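D-3-phosphoglycerate dehydrogenase oxidoreductase protein (Ralstonia solanacearum, PDB 3GG9) probably catalyses the NAD-dependent oxidation of D-3-phosphoglycerate and belongs to the D-isomer specific 2-hydroxyacid dehydrogenases. Local coordinates at residues K209-Q215 against D237-K242; D217-L223 against A245-S251. All blocks are in the same frame, centred on the assembly; numbering follows the deposited sequence. Where two conformers were deposited one is given.

Both contacts lie in the Rossmann-type NAD-binding domain, their centres about 11 Å apart, and their segments alternate along the chain. Interaction 2 pairs strands 218-221 and 246-249 inside the parallel sheet; interaction 1 packs helix 209-215, which leads into the first strand, against residues 237-242 of the connection between the two. Leu219 CD1 lies 3.6 Å from Phe213 CD2, and Leu238 CD2 is 3.7 Å from Phe247 CD1, so the two apolar layers merge. A salt bridge, Lys242 NZ to Asp217 OD1 at 2.8 Å, ties their polar margins. Near interaction 2, glycerol (about 3 Å from the Ser251 side chain) and sulfate (about 5 Å from that of His222), probably from the crystallisation liquor, may mark a pocket.

Interaction 1 (K209-Q215 against D237-K242); sequences KDALFEQ and DLTRMK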
loop_
_atom_site.group_PDB
_atom_site.type_symbol
_atom_site.label_atom_id
_atom_site.label_comp_id
_atom_site.label_asym_id
_atom_site.label_seq_id
_atom_site.Cartn_x
_atom_site.Cartn_y
_atom_site.Cartn_z
ATOM N N LYS A 209 9.947 26.012 5.956
ATOM C CA LYS A 209 9.630 24.800 6.695
ATOM C C LYS A 209 8.193 24.833 7.205
ATOM O O LYS A 209 7.457 23.861 7.040
ATOM C CB LYS A 209 10.610 24.645 7.853
ATOM C CG LYS A 209 10.449 23.387 8.653
ATOM C CD LYS A 209 11.519 23.393 9.725
ATOM C CE LYS A 209 11.149 22.516 10.880
ATOM N NZ LYS A 209 12.095 22.776 11.996
ATOM N N ASP A 210 7.800 25.960 7.793
ATOM C CA ASP A 210 6.425 26.179 8.257
ATOM C C ASP A 210 5.389 25.961 7.150
ATOM O O ASP A 210 4.345 25.358 7.385
ATOM C CB ASP A 210 6.252 27.596 8.826
ATOM C CG ASP A 210 7.118 27.865 10.049
ATOM O OD1 ASP A 210 6.951 28.948 10.653
ATOM O OD2 ASP A 210 7.964 27.018 10.411
ATOM N N ALA A 211 5.682 26.461 5.948
ATOM C CA ALA A 211 4.798 26.334 4.783
ATOM C C ALA A 211 4.607 24.879 4.335
ATOM O O ALA A 211 3.529 24.501 3.867
ATOM C CB ALA A 211 5.340 27.166 3.615
ATOM N N LEU A 212 5.662 24.084 4.477
ATOM C CA LEU A 212 5.628 22.666 4.129
ATOM C C LEU A 212 4.640 21.902 4.986
ATOM O O LEU A 212 3.864 21.104 4.475
ATOM C CB LEU A 212 7.022 22.056 4.252
ATOM C CG LEU A 212 7.207 20.656 3.661
ATOM C CD1 LEU A 212 7.430 20.741 2.131
ATOM C CD2 LEU A 212 8.391 20.001 4.349
ATOM N N PHE A 213 4.663 22.172 6.285
ATOM C CA PHE A 213 3.784 21.499 7.240
ATOM C C PHE A 213 2.319 21.949 7.145
ATOM O O PHE A 213 1.404 21.140 7.330
ATOM C CB PHE A 213 4.334 21.671 8.675
ATOM C CG PHE A 213 5.508 20.771 8.989
ATOM C CD1 PHE A 213 6.812 21.196 8.772
ATOM C CD2 PHE A 213 5.301 19.478 9.460
ATOM C CE1 PHE A 213 7.905 20.354 9.043
ATOM C CE2 PHE A 213 6.379 18.630 9.724
ATOM C CZ PHE A 213 7.684 19.069 9.530
ATOM N N GLU A 214 2.103 23.235 6.847
ATOM C CA GLU A 214 0.766 23.798 6.658
ATOM C C GLU A 214 0.042 23.275 5.419
ATOM O O GLU A 214 -1.149 22.935 5.480
ATOM C CB GLU A 214 0.856 25.331 6.589
ATOM C CG GLU A 214 1.034 25.978 7.956
ATOM C CD GLU A 214 1.560 27.424 7.940
ATOM O OE1 GLU A 214 2.039 27.927 6.895
ATOM O OE2 GLU A 214 1.500 28.054 9.017
ATOM N N GLN A 215 0.780 23.198 4.309
ATOM C CA GLN A 215 0.216 22.916 2.989
ATOM C C GLN A 215 0.092 21.450 2.568
ATOM O O GLN A 215 -0.756 21.126 1.731
ATOM C CB GLN A 215 1.040 23.634 1.927
ATOM C CG GLN A 215 0.861 25.148 1.888
ATOM C CD GLN A 215 1.730 25.756 0.811
ATOM O OE1 GLN A 215 1.259 26.057 -0.285
ATOM N NE2 GLN A 215 3.022 25.871 1.091
ATOM N N ASP A 237 5.679 22.084 14.762
ATOM C CA ASP A 237 5.663 21.769 13.325
ATOM C C ASP A 237 4.523 20.821 12.956
ATOM O O ASP A 237 3.783 21.064 12.009
ATOM C CB ASP A 237 6.990 21.125 12.908
ATOM C CG ASP A 237 8.175 22.079 13.016
ATOM O OD1 ASP A 237 9.267 21.626 13.432
ATOM O OD2 ASP A 237 8.016 23.271 12.675
ATOM N N LEU A 238 4.425 19.699 13.668
ATOM C CA LEU A 238 3.354 18.726 13.432
ATOM C C LEU A 238 1.947 19.286 13.671
ATOM O O LEU A 238 1.030 18.986 12.924
ATOM C CB LEU A 238 3.580 17.480 14.298
ATOM C CG LEU A 238 4.812 16.645 13.946
ATOM C CD1 LEU A 238 5.037 15.597 15.021
ATOM C CD2 LEU A 238 4.686 16.000 12.546
ATOM N N THR A 239 1.760 20.100 14.713
ATOM C CA THR A 239 0.425 20.648 14.981
ATOM C C THR A 239 0.032 21.780 14.016
ATOM O O THR A 239 -1.084 22.269 14.054
ATOM C CB THR A 239 0.231 21.058 16.466
ATOM O OG1 THR A 239 1.289 21.924 16.854
ATOM C CG2 THR A 239 0.239 19.811 17.379
ATOM N N ARG A 240 0.958 22.158 13.136
ATOM C CA ARG A 240 0.709 23.077 12.028
ATOM C C ARG A 240 -0.040 22.358 10.900
ATOM O O ARG A 240 -0.698 22.989 10.063
ATOM C CB ARG A 240 2.060 23.559 11.492
ATOM C CG ARG A 240 2.090 24.948 10.927
ATOM C CD ARG A 240 2.896 25.915 11.771
ATOM N NE ARG A 240 4.226 25.407 12.101
ATOM C CZ ARG A 240 5.158 26.109 12.740
ATOM N NH1 ARG A 240 6.337 25.559 13.021
ATOM N NH2 ARG A 240 4.912 27.362 13.102
ATOM N N MET A 241 0.093 21.027 10.873
ATOM C CA MET A 241 -0.470 20.185 9.808
ATOM C C MET A 241 -1.998 20.204 9.766
ATOM O O MET A 241 -2.647 20.452 10.789
ATOM C CB MET A 241 0.067 18.740 9.896
ATOM C CG MET A 241 1.588 18.603 9.608
ATOM S SD MET A 241 2.326 16.927 9.559
ATOM C CE MET A 241 1.610 16.265 8.055
ATOM N N LYS A 242 -2.573 19.951 8.593
ATOM C CA LYS A 242 -4.029 19.830 8.474
ATOM C C LYS A 242 -4.568 18.695 9.366
ATOM O O LYS A 242 -3.856 17.724 9.622
ATOM C CB LYS A 242 -4.458 19.567 7.033
ATOM C CG LYS A 242 -3.925 20.559 6.016
ATOM C CD LYS A 242 -4.402 20.179 4.627
ATOM C CE LYS A 242 -3.713 21.020 3.593
ATOM N NZ LYS A 242 -4.291 20.794 2.225
HETATM O O HOH W 1 10.308 24.534 13.618
HETATM O O HOH W 2 -0.482 19.511 6.621
HETATM O O HOH W 3 -2.541 23.299 7.933
HETATM O O HOH W 4 -2.461 22.475 0.173
#
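Phe213 of helix 209-215 lies against Asp237 and Met241 in the Rossmann-type domain, where this helix meets the connection that carries the chain from strand 218-221 to strand 246-249. With CG turned beside its own backbone N (chi1 -77°), the phenyl group turns one face to Asp237. Its CB faces Asp237 O and, more distantly, Arg240 CB; Phe213 CD2 approaches Asp237 O to 3.4 Å. Met241 CG sits in the ring plane beside CD2, and its sulfur makes a Met-aromatic contact at the edge. CE2 meets Leu238 CD2, while Asp237 CB stands over the ring centre, 3.9 Å from the centroid, as a CH-pi contact.

The Asp237 carboxylate is held by charges and hydrogen bonds. OD1 accepts from Thr234 N and forms a long salt bridge with Lys209 NZ, which also bonds to Ile232 O. Asp210 and Arg240 each have two conformers; in those given, Arg240 NH1 meets Asp237 OD2 at 2.9 Å in the guanidinium plane, reaching the anti side from 27° out of the carboxylate plane. There Asp210 appears to stack on the guanidinium, the planes 26° apart, and the arginine may offset the acids' repulsion. Asp210 OD2 lies 3.4 Å from Arg240 NH1 but well out of plane, by charge alone. Farther along, a water donates to Phe213 O at 2.6 Å and accepts from Lys242 N.

Interaction 2 (D217-L223 against A245-S251); sequences DVLSVHL and ALFVNTS
Four backbone hydrogen bonds join Asp217-Val221 to Leu246-Val248, alternating in direction as parallel strands require. Leu246 N gives to Asp217 O, Leu219 N to Leu246 O, Val248 N to Leu219 O at 2.7 Å, and Val221 N to Val248 O. Beyond the strands a side chain takes over: Ser251 OG, beside its own backbone N (chi1 -73°), donates to Val221 O at 2.7 Å from above the carbonyl plane. Ser251 itself closes an Asx turn, its N giving to Asn249 OD1 at 2.9 Å. Two waters extend the network. One donates to Val221 O and accepts from Thr250 N, bridging the diverging chain ends; the other lies between His222 ND1 and Ser251 OG. Leu223 O bonds a glycerol, probably a crystallisation additive.

Side chains pack on both faces of the pair. With Phe247, Leu219 and Val221 form one layer: Val221 CG2 lies 3.5 Å from Phe247 CE1, and Leu219 CD2 meets the same ring atom at 4.2 Å. Val218, Ser220, Leu246 and Val248 occupy the other face, where Val218 CG2 lies alongside Leu246 CD2 and helix 109-123 covers Val218, Ser220 and Leu246. Strand 162-166 continues the sheet beyond Val218 and Ser220. Parallel neighbours linked by a crossover through helix 235-238 are characteristic of the beta-alpha-beta unit of a Rossmann fold.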
loop_
_atom_site.group_PDB
_atom_site.type_symbol
_atom_site.label_atom_id
_atom_site.label_comp_id
_atom_site.label_asym_id
_atom_site.label_seq_id
_atom_site.Cartn_x
_atom_site.Cartn_y
_atom_site.Cartn_z
ATOM N N ASP A 217 -0.757 17.597 2.127
ATOM C CA ASP A 217 -1.770 16.602 2.470
ATOM C C ASP A 217 -1.073 15.322 2.935
ATOM O O ASP A 217 -1.584 14.577 3.764
ATOM C CB ASP A 217 -2.697 16.349 1.273
ATOM C CG ASP A 217 -3.465 17.599 0.861
ATOM O OD1 ASP A 217 -4.333 18.056 1.641
ATOM O OD2 ASP A 217 -3.199 18.137 -0.237
ATOM N N VAL A 218 0.109 15.085 2.374
ATOM C CA VAL A 218 0.982 13.991 2.767
ATOM C C VAL A 218 2.356 14.632 2.928
ATOM O O VAL A 218 2.829 15.351 2.046
ATOM C CB VAL A 218 0.998 12.865 1.674
ATOM C CG1 VAL A 218 2.088 11.831 1.936
ATOM C CG2 VAL A 218 -0.386 12.189 1.541
ATOM N N LEU A 219 2.989 14.407 4.072
ATOM C CA LEU A 219 4.332 14.925 4.289
ATOM C C LEU A 219 5.254 13.764 4.614
ATOM O O LEU A 219 5.052 13.028 5.590
ATOM C CB LEU A 219 4.356 15.999 5.386
ATOM C CG LEU A 219 5.641 16.843 5.510
ATOM C CD1 LEU A 219 5.294 18.177 6.144
ATOM C CD2 LEU A 219 6.790 16.163 6.277
ATOM N N SER A 220 6.284 13.601 3.802
ATOM C CA SER A 220 7.177 12.493 4.025
ATOM C C SER A 220 8.582 12.970 4.273
ATOM O O SER A 220 9.104 13.821 3.522
ATOM C CB SER A 220 7.125 11.498 2.868
ATOM O OG SER A 220 7.917 10.376 3.185
ATOM N N VAL A 221 9.185 12.400 5.320
ATOM C CA VAL A 221 10.537 12.772 5.810
ATOM C C VAL A 221 11.676 11.880 5.301
ATOM O O VAL A 221 11.682 10.669 5.532
ATOM C CB VAL A 221 10.572 12.796 7.379
ATOM C CG1 VAL A 221 11.875 13.393 7.861
ATOM C CG2 VAL A 221 9.448 13.628 7.878
ATOM N N HIS A 222 12.643 12.492 4.607
ATOM C CA HIS A 222 13.798 11.771 4.081
ATOM C C HIS A 222 15.136 12.406 4.433
ATOM O O HIS A 222 15.829 12.952 3.572
ATOM C CB HIS A 222 13.627 11.606 2.593
ATOM C CG HIS A 222 12.365 10.900 2.248
ATOM N ND1 HIS A 222 12.215 9.543 2.416
ATOM C CD2 HIS A 222 11.168 11.368 1.832
ATOM C CE1 HIS A 222 10.986 9.202 2.082
ATOM N NE2 HIS A 222 10.329 10.291 1.733
ATOM N N LEU A 223 15.499 12.303 5.704
ATOM C CA LEU A 223 16.712 12.925 6.232
ATOM C C LEU A 223 17.552 11.873 6.931
ATOM O O LEU A 223 17.012 10.943 7.525
ATOM C CB LEU A 223 16.347 14.014 7.251
ATOM C CG LEU A 223 15.495 15.206 6.814
ATOM C CD1 LEU A 223 15.024 16.010 8.017
ATOM C CD2 LEU A 223 16.296 16.091 5.850
ATOM N N ALA A 245 -4.346 15.564 7.318
ATOM C CA ALA A 245 -3.005 15.324 6.806
ATOM C C ALA A 245 -2.369 14.039 7.304
ATOM O O ALA A 245 -2.627 13.584 8.427
ATOM C CB ALA A 245 -2.107 16.515 7.104
ATOM N N LEU A 246 -1.552 13.449 6.436
ATOM C CA LEU A 246 -0.753 12.263 6.760
ATOM C C LEU A 246 0.756 12.565 6.925
ATOM O O LEU A 246 1.413 13.140 6.039
ATOM C CB LEU A 246 -1.010 11.158 5.728
ATOM C CG LEU A 246 -0.038 9.968 5.723
ATOM C CD1 LEU A 246 -0.346 9.074 6.918
ATOM C CD2 LEU A 246 -0.152 9.194 4.378
ATOM N N PHE A 247 1.301 12.201 8.078
ATOM C CA PHE A 247 2.735 12.322 8.317
ATOM C C PHE A 247 3.433 10.974 8.119
ATOM O O PHE A 247 3.075 9.999 8.767
ATOM C CB PHE A 247 2.998 12.834 9.736
ATOM C CG PHE A 247 4.461 12.940 10.072
ATOM C CD1 PHE A 247 5.238 13.968 9.541
ATOM C CD2 PHE A 247 5.066 12.007 10.897
ATOM C CE1 PHE A 247 6.586 14.067 9.862
ATOM C CE2 PHE A 247 6.408 12.094 11.219
ATOM C CZ PHE A 247 7.172 13.133 10.700
ATOM N N VAL A 248 4.421 10.913 7.216
ATOM C CA VAL A 248 5.149 9.664 6.944
ATOM C C VAL A 248 6.613 9.773 7.365
ATOM O O VAL A 248 7.310 10.729 7.011
ATOM C CB VAL A 248 5.056 9.226 5.421
ATOM C CG1 VAL A 248 5.729 7.874 5.190
ATOM C CG2 VAL A 248 3.593 9.171 4.941
ATOM N N ASN A 249 7.089 8.786 8.113
ATOM C CA ASN A 249 8.499 8.752 8.494
ATOM C C ASN A 249 9.067 7.351 8.376
ATOM O O ASN A 249 8.873 6.515 9.259
ATOM C CB ASN A 249 8.713 9.307 9.922
ATOM C CG ASN A 249 10.192 9.445 10.287
ATOM O OD1 ASN A 249 11.081 9.307 9.447
ATOM N ND2 ASN A 249 10.455 9.710 11.548
ATOM N N THR A 250 9.796 7.111 7.285
ATOM C CA THR A 250 10.550 5.890 7.147
ATOM C C THR A 250 12.059 6.136 7.316
ATOM O O THR A 250 12.867 5.310 6.905
ATOM C CB THR A 250 10.300 5.257 5.754
ATOM O OG1 THR A 250 10.757 6.171 4.766
ATOM C CG2 THR A 250 8.810 5.032 5.524
ATOM N N SER A 251 12.443 7.256 7.918
ATOM C CA SER A 251 13.861 7.594 8.054
ATOM C C SER A 251 14.440 7.159 9.399
ATOM O O SER A 251 15.011 6.060 9.516
ATOM C CB SER A 251 14.082 9.082 7.811
ATOM O OG SER A 251 13.957 9.415 6.427
HETATM O O HOH W 5 9.492 9.091 5.246
HETATM O O HOH W 6 14.386 8.274 3.996
#